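Local coordinates for unknown conserved protein BH2331 (Bacillus halodurans, PDB 1VL5) that is probably an S-adenosylmethionine-dependent methyltransferase of the Rossmann-like superfamily, at residues Ala54-Val59 / Asn82-Val87; Ala77-Glu80 / Gln86-Tyr89; Ala120-Glu125 / Leu136-Asn141; Ser142-Asp147 / Gln226-Val231; Asn154-Glu159 / Ser214-Ser219. All coordinates share one frame; numbering follows the deposited sequence.

Interaction 1: Ala54-Val59 / Asn82-Val87; sequences AFAPFV and NGHQQV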
# COMPACT_ATOMS: atom_id res chain seq x y z
N ALA A 54 5.95 -6.38 12.19
CA ALA A 54 5.22 -7.64 12.19
C ALA A 54 6.06 -8.83 11.71
O ALA A 54 5.92 -9.90 12.25
CB ALA A 54 3.97 -7.51 11.32
N PHE A 55 6.93 -8.63 10.73
CA PHE A 55 7.69 -9.73 10.11
C PHE A 55 8.90 -10.12 10.95
O PHE A 55 9.29 -11.32 11.02
CB PHE A 55 8.13 -9.36 8.67
CG PHE A 55 7.10 -9.71 7.60
CD1 PHE A 55 5.92 -9.04 7.50
CD2 PHE A 55 7.34 -10.73 6.71
CE1 PHE A 55 4.98 -9.37 6.54
CE2 PHE A 55 6.44 -11.03 5.74
CZ PHE A 55 5.24 -10.36 5.66
N ALA A 56 9.46 -9.12 11.62
CA ALA A 56 10.74 -9.25 12.35
C ALA A 56 10.91 -10.49 13.23
O ALA A 56 11.93 -11.19 13.11
CB ALA A 56 11.05 -7.98 13.17
N PRO A 57 9.94 -10.78 14.11
CA PRO A 57 10.15 -11.94 14.98
C PRO A 57 10.21 -13.29 14.25
O PRO A 57 10.72 -14.24 14.79
CB PRO A 57 8.92 -11.95 15.88
CG PRO A 57 8.08 -10.86 15.50
CD PRO A 57 8.62 -10.16 14.31
N PHE A 58 9.65 -13.38 13.04
CA PHE A 58 9.49 -14.65 12.36
C PHE A 58 10.49 -14.89 11.22
O PHE A 58 10.40 -15.89 10.52
CB PHE A 58 8.08 -14.65 11.74
CG PHE A 58 6.98 -14.52 12.76
CD1 PHE A 58 6.71 -15.56 13.63
CD2 PHE A 58 6.26 -13.35 12.86
CE1 PHE A 58 5.71 -15.45 14.59
CE2 PHE A 58 5.26 -13.24 13.79
CZ PHE A 58 4.99 -14.29 14.66
N VAL A 59 11.35 -13.92 10.94
CA VAL A 59 12.33 -14.04 9.85
C VAL A 59 13.77 -13.81 10.35
O VAL A 59 14.00 -13.50 11.52
CB VAL A 59 12.00 -13.12 8.71
CG1 VAL A 59 10.54 -13.30 8.30
CG2 VAL A 59 12.25 -11.60 9.06
N ASN A 82 9.23 -2.34 20.29
CA ASN A 82 8.72 -3.71 20.45
C ASN A 82 9.78 -4.75 20.60
O ASN A 82 9.48 -5.94 20.66
CB ASN A 82 7.79 -4.07 19.30
CG ASN A 82 6.52 -3.25 19.32
OD1 ASN A 82 5.96 -2.99 20.39
ND2 ASN A 82 6.10 -2.78 18.16
N GLY A 83 11.02 -4.30 20.74
CA GLY A 83 12.11 -5.21 21.05
C GLY A 83 12.68 -5.94 19.86
O GLY A 83 13.30 -6.96 20.03
N HIS A 84 12.46 -5.46 18.63
CA HIS A 84 13.04 -6.15 17.47
C HIS A 84 14.44 -5.59 17.15
O HIS A 84 14.57 -4.40 16.89
CB HIS A 84 12.13 -6.04 16.26
CG HIS A 84 10.70 -6.36 16.55
ND1 HIS A 84 10.31 -7.57 17.07
CD2 HIS A 84 9.60 -5.60 16.51
CE1 HIS A 84 9.00 -7.57 17.22
NE2 HIS A 84 8.54 -6.38 16.89
N GLN A 85 15.46 -6.45 17.14
CA GLN A 85 16.85 -6.01 16.98
C GLN A 85 17.57 -6.54 15.72
O GLN A 85 18.74 -6.30 15.54
CB GLN A 85 17.67 -6.32 18.26
N GLN A 86 16.91 -7.26 14.84
CA GLN A 86 17.59 -7.64 13.58
C GLN A 86 16.95 -6.89 12.40
O GLN A 86 16.70 -7.50 11.32
CB GLN A 86 17.58 -9.15 13.34
N VAL A 87 16.69 -5.60 12.61
CA VAL A 87 16.17 -4.74 11.55
C VAL A 87 17.25 -3.71 11.23
O VAL A 87 17.80 -3.06 12.13
CB VAL A 87 14.87 -3.97 11.93
CG1 VAL A 87 14.39 -3.10 10.75
CG2 VAL A 87 13.75 -4.93 12.41
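Ala56 and Pro57 lie against the imidazole of His84 at one end of the Rossmann-like methyltransferase fold, where the C-terminal end of helix 50-55 and the residues that follow meet the loop between helix 69-81 and strand 87-91. The methyl of Ala56 sits over one face of the His84 ring in a CH-pi contact: CB of Ala56 is 4.2 Å from the ring centroid and 28° off the ring normal. It is not centred on the ring but leans toward the root of the side chain, since Ala56 CB is 3.8 Å from both CG and CB of His84. Pro57 comes to the far part of the same ring, its CG 3.8 Å from His84 CE1; this approach is oblique. The imidazole thus lies along two consecutive residues, with Ala56 near its base and Pro57 near CE1. With CG anti to its carbonyl carbon (chi1 -48°), His84 extends its ring toward Ala56 and Pro57, and within its own loop the carbonyl oxygen of Asn82 stands over the ring centre. On the helix 69-81 side, His84 and Val87 both touch Ile79.

The patch is small and near the surface. The loop also makes hydrogen bonds to residues outside the two segments: Asn82 ND2 with Asn53 OD1 in helix 50-55, and the backbone of Gln86 with Val62 of strand 61-66. Phe58 N is hydrogen-bonded to Phe55 O in the facing segment. Beside the imidazole, Val87 adds one methyl to the patch, its CG2 4.1 Å from CB of Ala56.

Interaction 2: Ala77-Glu80 / Gln86-Tyr89; sequences AFIE and QVEY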
# COMPACT_ATOMS: atom_id res chain seq x y z
N ALA A 77 11.88 3.96 16.12
CA ALA A 77 11.33 4.18 17.45
C ALA A 77 10.22 3.18 17.71
O ALA A 77 10.19 2.58 18.76
CB ALA A 77 10.82 5.61 17.64
N PHE A 78 9.38 2.95 16.73
CA PHE A 78 8.32 2.01 16.90
C PHE A 78 8.82 0.55 16.99
O PHE A 78 8.47 -0.21 17.94
CB PHE A 78 7.34 2.14 15.75
CG PHE A 78 6.24 1.11 15.78
CD1 PHE A 78 5.26 1.17 16.73
CD2 PHE A 78 6.17 0.14 14.80
CE1 PHE A 78 4.23 0.25 16.73
CE2 PHE A 78 5.16 -0.77 14.81
CZ PHE A 78 4.18 -0.71 15.76
N ILE A 79 9.67 0.18 16.03
CA ILE A 79 10.15 -1.20 15.92
C ILE A 79 11.03 -1.57 17.13
O ILE A 79 10.85 -2.67 17.76
CB ILE A 79 10.85 -1.41 14.54
CG1 ILE A 79 9.83 -1.30 13.43
CG2 ILE A 79 11.67 -2.75 14.49
CD1 ILE A 79 10.42 -1.05 12.05
N GLU A 80 11.94 -0.66 17.53
CA GLU A 80 12.82 -0.99 18.64
C GLU A 80 12.06 -0.95 19.97
O GLU A 80 12.44 -1.62 20.95
CB GLU A 80 14.08 -0.12 18.68
CG GLU A 80 13.90 1.23 19.32
CD GLU A 80 15.16 2.14 19.25
OE1 GLU A 80 16.26 1.68 18.88
OE2 GLU A 80 15.02 3.35 19.59
N GLN A 86 16.91 -7.26 14.84
CA GLN A 86 17.59 -7.64 13.58
C GLN A 86 16.95 -6.89 12.40
O GLN A 86 16.70 -7.50 11.32
CB GLN A 86 17.58 -9.15 13.34
N VAL A 87 16.69 -5.60 12.61
CA VAL A 87 16.17 -4.74 11.55
C VAL A 87 17.25 -3.71 11.23
O VAL A 87 17.80 -3.06 12.13
CB VAL A 87 14.87 -3.97 11.93
CG1 VAL A 87 14.39 -3.10 10.75
CG2 VAL A 87 13.75 -4.93 12.41
N GLU A 88 17.51 -3.57 9.94
CA GLU A 88 18.45 -2.57 9.41
C GLU A 88 17.65 -1.50 8.65
O GLU A 88 16.82 -1.83 7.80
CB GLU A 88 19.45 -3.25 8.48
CG GLU A 88 20.49 -2.23 7.94
CD GLU A 88 21.73 -2.87 7.30
OE1 GLU A 88 21.60 -4.03 6.82
OE2 GLU A 88 22.82 -2.21 7.28
N TYR A 89 17.92 -0.23 8.96
CA TYR A 89 17.20 0.91 8.38
C TYR A 89 18.07 1.49 7.26
O TYR A 89 19.28 1.77 7.45
CB TYR A 89 16.88 1.94 9.48
CG TYR A 89 16.08 1.30 10.64
CD1 TYR A 89 16.72 0.67 11.69
CD2 TYR A 89 14.69 1.29 10.63
CE1 TYR A 89 15.98 0.05 12.72
CE2 TYR A 89 13.94 0.66 11.62
CZ TYR A 89 14.61 0.06 12.69
OH TYR A 89 13.89 -0.56 13.69
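Ile79 meets Tyr89 and Val87 inside the beta-alpha-beta unit formed by strand 61-66, helix 69-81 and strand 87-91, a building block of the Rossmann-like sheet. The side-chain contacts run through the isoleucine, whose two branches divide the work. CG2 points to the strand and is 3.7 Å from CG2 of Val87, the two side chains crossing at about a right angle. The same Ile79 methyl is also 3.2 Å from the phenolic oxygen OH of Tyr89, and Ile79 CB is 3.3 Å from it, so the hydroxyl is pressed closely against aliphatic carbon. The longer branch ends beside the ring: CD1 of Ile79 lies at its edge, near the ring plane, 3.9 Å from CE2 of Tyr89. Tyrosine and isoleucine reach for each other from opposite directions, and the hydroxyl end lies against the CB-CG2 side of the isoleucine.

One shell out, the strand prepares its own surface. Val87 and Tyr89 are two residues apart and both project to the helix; CG1 of Val87 rests over one face of the Tyr89 ring, offset toward the rim. Leu72 and Arg76 of helix 69-81 also touch the tyrosine, while Ala64 of the adjoining strand touches both strand residues. Ile79 is buried further by Ala52 and Asn53 of helix 50-55. At the surface, Glu80 OE1 forms a salt bridge with Arg76 NE, within the helix. Tyr89 CG is anti to the carbonyl carbon (chi1 -56°), which carries the ring across to the helix and leaves its OH 4.3 Å from Glu80 N.

Interaction 3: Ala120-Glu125 / Leu136-Asn141; sequences ASFVSE and LLLVDN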
# COMPACT_ATOMS: atom_id res chain seq x y z
N ALA A 120 5.80 1.11 -11.96
CA ALA A 120 6.46 0.07 -12.78
C ALA A 120 7.98 -0.10 -12.45
O ALA A 120 8.51 -1.20 -12.55
CB ALA A 120 6.26 0.36 -14.25
N SER A 121 8.71 0.98 -12.16
CA SER A 121 10.12 0.85 -11.81
C SER A 121 10.33 0.22 -10.49
O SER A 121 11.34 -0.46 -10.28
CB SER A 121 10.87 2.19 -11.84
OG SER A 121 10.61 2.86 -13.05
N PHE A 122 9.42 0.48 -9.54
CA PHE A 122 9.48 -0.21 -8.28
C PHE A 122 9.26 -1.72 -8.52
O PHE A 122 9.98 -2.55 -7.98
CB PHE A 122 8.47 0.36 -7.26
CG PHE A 122 7.88 -0.66 -6.36
CD1 PHE A 122 8.61 -1.17 -5.31
CD2 PHE A 122 6.58 -1.10 -6.55
CE1 PHE A 122 8.08 -2.10 -4.50
CE2 PHE A 122 6.04 -2.07 -5.70
CZ PHE A 122 6.80 -2.56 -4.70
N VAL A 123 8.30 -2.08 -9.36
CA VAL A 123 8.03 -3.47 -9.59
C VAL A 123 9.24 -4.18 -10.20
O VAL A 123 9.55 -5.26 -9.80
CB VAL A 123 6.80 -3.68 -10.49
CG1 VAL A 123 6.60 -5.15 -10.67
CG2 VAL A 123 5.55 -3.06 -9.84
N SER A 124 9.90 -3.57 -11.17
CA SER A 124 11.07 -4.20 -11.79
C SER A 124 12.23 -4.25 -10.83
O SER A 124 12.95 -5.26 -10.80
CB SER A 124 11.48 -3.51 -13.10
OG SER A 124 11.76 -2.17 -12.88
N GLU A 125 12.38 -3.23 -10.01
CA GLU A 125 13.40 -3.25 -8.98
C GLU A 125 13.11 -4.32 -7.95
O GLU A 125 14.03 -4.98 -7.49
CB GLU A 125 13.57 -1.90 -8.31
CG GLU A 125 14.30 -0.86 -9.12
CD GLU A 125 15.74 -1.26 -9.35
OE1 GLU A 125 16.54 -1.03 -8.42
OE2 GLU A 125 16.03 -1.88 -10.43
N LEU A 136 7.00 -11.28 -3.89
CA LEU A 136 6.57 -9.92 -3.63
C LEU A 136 5.19 -10.01 -2.99
O LEU A 136 4.31 -10.64 -3.52
CB LEU A 136 6.48 -9.12 -4.93
CG LEU A 136 5.78 -7.77 -4.83
CD1 LEU A 136 6.52 -6.77 -3.98
CD2 LEU A 136 5.58 -7.24 -6.28
N LEU A 137 5.03 -9.31 -1.87
CA LEU A 137 3.78 -9.15 -1.18
C LEU A 137 3.42 -7.68 -1.24
O LEU A 137 4.02 -6.85 -0.57
CB LEU A 137 3.95 -9.66 0.26
CG LEU A 137 4.13 -11.19 0.37
CD1 LEU A 137 4.82 -11.59 1.67
CD2 LEU A 137 2.84 -11.97 0.25
N LEU A 138 2.38 -7.34 -2.01
CA LEU A 138 2.00 -5.96 -2.25
C LEU A 138 0.57 -5.72 -1.84
O LEU A 138 -0.32 -6.46 -2.24
CB LEU A 138 2.18 -5.67 -3.73
CG LEU A 138 1.82 -4.31 -4.36
CD1 LEU A 138 2.60 -3.19 -3.76
CD2 LEU A 138 2.09 -4.39 -5.85
N VAL A 139 0.37 -4.68 -1.02
CA VAL A 139 -0.91 -4.31 -0.45
C VAL A 139 -1.12 -2.83 -0.74
O VAL A 139 -0.22 -2.01 -0.53
CB VAL A 139 -0.99 -4.55 1.08
CG1 VAL A 139 -2.28 -3.91 1.64
CG2 VAL A 139 -1.00 -6.01 1.40
N ASP A 140 -2.28 -2.51 -1.32
CA ASP A 140 -2.63 -1.15 -1.60
C ASP A 140 -4.11 -1.02 -1.87
O ASP A 140 -4.80 -1.99 -2.16
CB ASP A 140 -1.85 -0.63 -2.83
CG ASP A 140 -1.53 0.88 -2.76
OD1 ASP A 140 -1.70 1.48 -1.68
OD2 ASP A 140 -1.16 1.44 -3.80
N ASN A 141 -4.57 0.22 -1.87
CA ASN A 141 -5.92 0.55 -2.35
C ASN A 141 -5.93 0.46 -3.83
O ASN A 141 -4.91 0.71 -4.48
CB ASN A 141 -6.29 1.95 -1.97
CG ASN A 141 -6.04 2.21 -0.52
OD1 ASN A 141 -6.58 1.53 0.36
ND2 ASN A 141 -5.15 3.18 -0.25
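Leu136 is the first residue of segment 136-141 to reach Phe122, and with Leu138 it packs helix 119-129 onto a central strand of the Rossmann-like methyltransferase sheet. The Leu136 side chain points toward the helix, and its CD1 is 4.3 Å from CZ of Phe122, at the far end of the ring. Leu177 of helix 170-180 and Phe182 also touch Leu136. Leu137 faces the other side of the sheet, where it packs on Ile106 and Thr108 of the parallel neighbour strand 104-110.

Leu138 turns back to the helix. CG lies anti to the backbone N (chi1 178°), and CD1 of Leu138 comes 4.1 Å from CE2 of Phe122. The two side chains slide past each other in opposite directions, and both leucine methyls meet the ring obliquely. One aromatic ring therefore spans two alternate strand positions through its adjacent CE2 and CZ atoms. Trp173 of helix 170-180 and Cys109 of strand 104-110 also touch Leu138; Cys109 packs on Phe122 too, and Phe116 meets the Phe122 ring edge-to-face. Val139 again points to the reverse face, near Leu246 of strand 236-250, which pairs antiparallel with this strand. Farther along, Asp140 OD1 is hydrogen-bonded to His114 ND1.

All three touching residues are buried and join by apolar contact alone. The end of the Phe122 ring comes nearer the strand than the direction of its CB suggests, and its chi1 of 145° is well off the staggered anti value. Farther along helix 119-129, Glu125 OE1 forms a salt bridge with Arg128 NH2.

Interaction 4: Ser142-Asp147 / Gln226-Val231; sequences SAPEND and QKFKIV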
# COMPACT_ATOMS: atom_id res chain seq x y z
N SER A 142 -7.10 0.09 -4.35
CA SER A 142 -7.28 -0.21 -5.76
C SER A 142 -8.45 0.55 -6.32
O SER A 142 -9.35 0.88 -5.62
CB SER A 142 -7.42 -1.73 -5.99
OG SER A 142 -8.36 -2.31 -5.11
N ALA A 143 -8.39 0.86 -7.61
CA ALA A 143 -9.43 1.55 -8.34
C ALA A 143 -10.29 0.56 -9.12
O ALA A 143 -9.78 -0.47 -9.55
CB ALA A 143 -8.78 2.56 -9.31
N PRO A 144 -11.59 0.86 -9.28
CA PRO A 144 -12.47 0.08 -10.14
C PRO A 144 -11.96 -0.03 -11.57
O PRO A 144 -11.24 0.84 -12.10
CB PRO A 144 -13.77 0.90 -10.13
CG PRO A 144 -13.77 1.58 -8.87
CD PRO A 144 -12.33 1.91 -8.57
N GLU A 145 -12.39 -1.09 -12.21
CA GLU A 145 -12.10 -1.23 -13.61
C GLU A 145 -12.87 -0.19 -14.40
O GLU A 145 -12.37 0.31 -15.42
CB GLU A 145 -12.46 -2.63 -14.07
CG GLU A 145 -11.65 -3.72 -13.49
CD GLU A 145 -10.16 -3.61 -13.79
OE1 GLU A 145 -9.77 -3.24 -14.94
OE2 GLU A 145 -9.40 -3.91 -12.84
N ASN A 146 -14.05 0.16 -13.93
CA ASN A 146 -14.87 1.20 -14.58
C ASN A 146 -14.12 2.55 -14.53
O ASN A 146 -13.68 2.94 -13.46
CB ASN A 146 -16.22 1.29 -13.86
CG ASN A 146 -17.12 2.41 -14.43
OD1 ASN A 146 -16.86 3.61 -14.28
ND2 ASN A 146 -18.13 2.00 -15.11
N ASP A 147 -13.90 3.20 -15.69
CA ASP A 147 -13.03 4.37 -15.74
C ASP A 147 -13.55 5.58 -15.01
O ASP A 147 -12.75 6.33 -14.40
CB ASP A 147 -12.66 4.78 -17.18
CG ASP A 147 -11.81 3.75 -17.88
OD1 ASP A 147 -10.73 3.35 -17.34
OD2 ASP A 147 -12.26 3.27 -18.92
N GLN A 226 -24.20 4.47 -5.30
CA GLN A 226 -24.40 3.03 -5.25
C GLN A 226 -23.05 2.33 -5.30
O GLN A 226 -22.83 1.40 -4.51
CB GLN A 226 -25.27 2.52 -6.38
CG GLN A 226 -26.70 2.99 -6.31
CD GLN A 226 -27.51 2.67 -7.58
OE1 GLN A 226 -27.07 2.91 -8.72
NE2 GLN A 226 -28.72 2.16 -7.37
N LYS A 227 -22.16 2.76 -6.19
CA LYS A 227 -20.83 2.14 -6.32
C LYS A 227 -20.06 2.20 -5.01
O LYS A 227 -19.52 1.18 -4.58
CB LYS A 227 -19.98 2.80 -7.42
CG LYS A 227 -18.56 2.24 -7.49
CD LYS A 227 -18.54 0.75 -7.80
CE LYS A 227 -17.13 0.16 -7.88
NZ LYS A 227 -17.12 -1.33 -8.31
N PHE A 228 -20.02 3.39 -4.40
CA PHE A 228 -19.16 3.62 -3.22
C PHE A 228 -19.92 3.62 -1.90
O PHE A 228 -19.40 4.04 -0.87
CB PHE A 228 -18.41 4.92 -3.43
CG PHE A 228 -17.47 4.87 -4.60
CD1 PHE A 228 -16.28 4.16 -4.51
CD2 PHE A 228 -17.79 5.49 -5.82
CE1 PHE A 228 -15.41 4.10 -5.58
CE2 PHE A 228 -16.92 5.41 -6.89
CZ PHE A 228 -15.72 4.73 -6.75
N LYS A 229 -21.16 3.14 -1.94
CA LYS A 229 -22.03 3.04 -0.75
C LYS A 229 -21.98 4.30 0.09
O LYS A 229 -21.74 4.25 1.31
CB LYS A 229 -21.61 1.84 0.07
CG LYS A 229 -21.58 0.52 -0.70
CD LYS A 229 -22.90 0.16 -1.42
N ILE A 230 -22.11 5.43 -0.58
CA ILE A 230 -21.99 6.75 0.04
C ILE A 230 -23.16 6.95 1.01
O ILE A 230 -24.32 6.73 0.63
CB ILE A 230 -21.91 7.84 -1.04
CG1 ILE A 230 -20.65 7.66 -1.88
CG2 ILE A 230 -21.90 9.22 -0.45
CD1 ILE A 230 -20.60 8.50 -3.14
N VAL A 231 -22.86 7.32 2.25
CA VAL A 231 -23.87 7.75 3.24
C VAL A 231 -23.72 9.25 3.44
O VAL A 231 -22.62 9.70 3.72
CB VAL A 231 -23.71 7.03 4.61
CG1 VAL A 231 -24.73 7.49 5.64
CG2 VAL A 231 -23.77 5.51 4.42
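The backbones of Pro144 and Lys227 stay well apart, their CA atoms 9.4 Å from each other, so side chains bridge the loop after strand 134-142 of the Rossmann-like sheet to the end of helix 222-227. Pro144 turns its ring toward the helix end, and its CG makes the nearest approach. Across from it, the Lys227 side chain runs obliquely to the proline, touching it through CE, with Lys227 CE 3.8 Å from Pro144 CG and 4.1 Å from Pro144 CB. The lysine starts with CG anti to the backbone N, then bends at chi2 (61°) before running out straight.

Phe228, the first residue past the helix, brings its ring end to the same proline: CZ of Phe228 is 4.3 Å from Pro144 CG, an oblique approach. Phe149 of helix 147-160 touches both Pro144 and Lys227, extending the cluster. On the loop side, Lys169 NZ is hydrogen-bonded to the carbonyl oxygens of Pro144 and Glu145 and forms a salt bridge with Asp147 OD1, while Asn146 caps helix 147-160 through OD1 to Phe149 N. Lys227 also packs on its neighbour: its CG lies 3.6 Å above the plane of the Phe228 ring, over the centre.

Interaction 5: Asn154-Glu159 / Ser214-Ser219; sequences NYVEKE and SDFIKS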
# COMPACT_ATOMS: atom_id res chain seq x y z
N ASN A 154 -9.94 8.20 -7.47
CA ASN A 154 -8.63 8.77 -7.39
C ASN A 154 -8.66 10.31 -7.17
O ASN A 154 -7.83 10.84 -6.42
CB ASN A 154 -7.82 8.40 -8.63
CG ASN A 154 -7.09 7.10 -8.46
OD1 ASN A 154 -6.23 6.99 -7.59
ND2 ASN A 154 -7.47 6.07 -9.23
N TYR A 155 -9.58 11.00 -7.83
CA TYR A 155 -9.71 12.47 -7.63
C TYR A 155 -9.99 12.78 -6.14
O TYR A 155 -9.36 13.63 -5.50
CB TYR A 155 -10.82 13.06 -8.51
CG TYR A 155 -11.10 14.52 -8.21
CD1 TYR A 155 -10.43 15.53 -8.87
CD2 TYR A 155 -12.03 14.87 -7.23
CE1 TYR A 155 -10.69 16.88 -8.55
CE2 TYR A 155 -12.29 16.20 -6.90
CZ TYR A 155 -11.62 17.21 -7.55
OH TYR A 155 -11.93 18.55 -7.18
N VAL A 156 -10.90 12.02 -5.57
CA VAL A 156 -11.23 12.14 -4.16
C VAL A 156 -10.06 11.84 -3.21
O VAL A 156 -9.83 12.56 -2.21
CB VAL A 156 -12.45 11.22 -3.86
CG1 VAL A 156 -12.72 11.14 -2.40
CG2 VAL A 156 -13.73 11.76 -4.64
N GLU A 157 -9.31 10.79 -3.51
CA GLU A 157 -8.12 10.45 -2.73
C GLU A 157 -7.09 11.58 -2.71
O GLU A 157 -6.46 11.89 -1.66
CB GLU A 157 -7.47 9.21 -3.33
CG GLU A 157 -8.21 7.96 -3.10
CD GLU A 157 -8.30 7.63 -1.63
OE1 GLU A 157 -7.27 7.59 -0.93
OE2 GLU A 157 -9.43 7.42 -1.18
N LYS A 158 -6.91 12.19 -3.88
CA LYS A 158 -5.95 13.27 -4.01
C LYS A 158 -6.37 14.60 -3.38
O LYS A 158 -5.53 15.35 -2.89
CB LYS A 158 -5.53 13.49 -5.43
CG LYS A 158 -4.13 14.14 -5.51
CD LYS A 158 -3.58 13.96 -6.93
CE LYS A 158 -2.37 14.85 -7.20
NZ LYS A 158 -1.76 15.34 -5.94
N GLU A 159 -7.65 14.90 -3.40
CA GLU A 159 -8.13 16.07 -2.66
C GLU A 159 -7.83 15.94 -1.20
O GLU A 159 -7.48 16.89 -0.56
CB GLU A 159 -9.62 16.25 -2.86
CG GLU A 159 -9.95 16.76 -4.21
CD GLU A 159 -9.27 18.07 -4.57
OE1 GLU A 159 -9.48 19.11 -3.91
OE2 GLU A 159 -8.51 18.03 -5.54
N SER A 214 -16.82 17.15 0.52
CA SER A 214 -18.15 16.57 0.78
C SER A 214 -19.19 17.09 -0.26
O SER A 214 -19.93 16.33 -0.85
CB SER A 214 -18.55 16.88 2.21
OG SER A 214 -19.89 16.53 2.48
N ASP A 215 -19.21 18.39 -0.45
CA ASP A 215 -20.10 19.03 -1.42
C ASP A 215 -19.89 18.44 -2.81
O ASP A 215 -20.87 18.10 -3.50
CB ASP A 215 -19.87 20.56 -1.46
CG ASP A 215 -20.49 21.28 -0.29
OD1 ASP A 215 -21.33 20.67 0.40
OD2 ASP A 215 -20.12 22.47 -0.05
N PHE A 216 -18.62 18.25 -3.20
CA PHE A 216 -18.32 17.64 -4.50
C PHE A 216 -18.84 16.18 -4.64
O PHE A 216 -19.39 15.76 -5.67
CB PHE A 216 -16.78 17.70 -4.73
CG PHE A 216 -16.31 16.85 -5.90
CD1 PHE A 216 -16.32 17.36 -7.19
CD2 PHE A 216 -15.87 15.55 -5.71
CE1 PHE A 216 -15.90 16.56 -8.29
CE2 PHE A 216 -15.45 14.76 -6.78
CZ PHE A 216 -15.47 15.29 -8.07
N ILE A 217 -18.58 15.38 -3.61
CA ILE A 217 -19.10 14.02 -3.59
C ILE A 217 -20.65 13.97 -3.55
O ILE A 217 -21.28 13.15 -4.27
CB ILE A 217 -18.53 13.27 -2.39
CG1 ILE A 217 -17.01 13.15 -2.51
CG2 ILE A 217 -19.20 11.93 -2.21
CD1 ILE A 217 -16.38 12.69 -1.18
N LYS A 218 -21.26 14.81 -2.72
CA LYS A 218 -22.70 14.73 -2.49
C LYS A 218 -23.52 14.99 -3.78
O LYS A 218 -24.66 14.48 -3.94
CB LYS A 218 -23.12 15.71 -1.39
CG LYS A 218 -24.62 16.18 -1.48
CD LYS A 218 -25.08 17.08 -0.33
CE LYS A 218 -25.91 18.34 -0.89
NZ LYS A 218 -27.20 18.13 -1.74
N SER A 219 -22.96 15.78 -4.69
CA SER A 219 -23.70 16.21 -5.89
C SER A 219 -23.64 15.21 -7.01
O SER A 219 -24.30 15.38 -8.02
CB SER A 219 -23.17 17.55 -6.38
OG SER A 219 -21.77 17.42 -6.64
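Tyr155 and Phe216 make the closest contact between segments 154-159 and 214-219, on helices 147-160 and 207-218, which lie beyond the Rossmann-like core, across the chain's centre from interactions 1 and 2. The short helical segments run antiparallel, at 169° to each other, with axes 11.5 Å apart, a wide spacing filled by large side chains. The tight part is the aromatic pair. Tyr155 lays CE2 over one face of the Phe216 ring, toward the rim, and CD2 of Tyr155 is 3.5 Å from CE2 of Phe216. The ring planes are inclined at 41° with centroids 4.6 Å apart, an oblique aromatic pair. In both residues CG is anti to the backbone N, which throws each ring across the gap.

Beneath the rings the packing is looser but more deeply buried. CG2 of Val156 stands at the edge of the Phe216 ring, near its plane, 4.1 Å from Phe216 CE2, and the same Val156 methyl lies 4.2 Å from CG1 of Ile217. Valine and isoleucine cross at about a right angle. Helix 196-202 closes this inner side, with Trp199 on Val156 and Phe196 on Ile217.

The aromatic pair forms the outer side: Tyr155 is exposed and Phe216 partly so. Lys220 meets Phe216 twice, by a cation-pi interaction with the ring and by a hydrogen bond from NZ to the carbonyl oxygen. The same carbonyl oxygen accepts a second hydrogen bond, from Ser219 OG at 3.1 Å to Phe216 O, with the donor 47° out of the carbonyl plane.

Interactions 1 and 2 form one neighbourhood, their centres 8 Å apart: they share Gln86 and Val87, and His84 touches Ile79 between them. Interaction 3 follows in the chain, its centre 22 Å from each of theirs; Phe55 reaches Leu137 from interaction 1, and interactions 2 and 3 attach helices to the same sheet. Strand 134-142 leads from interaction 3 into the loop of interaction 4 and on to helix 147-160 of interaction 5, whose two segments both fall between those of interaction 4, with centres 12 Å apart. Interactions 4 and 5 lie across the chain's centre from 1 and 2, with centres about 37 to 39 Å apart.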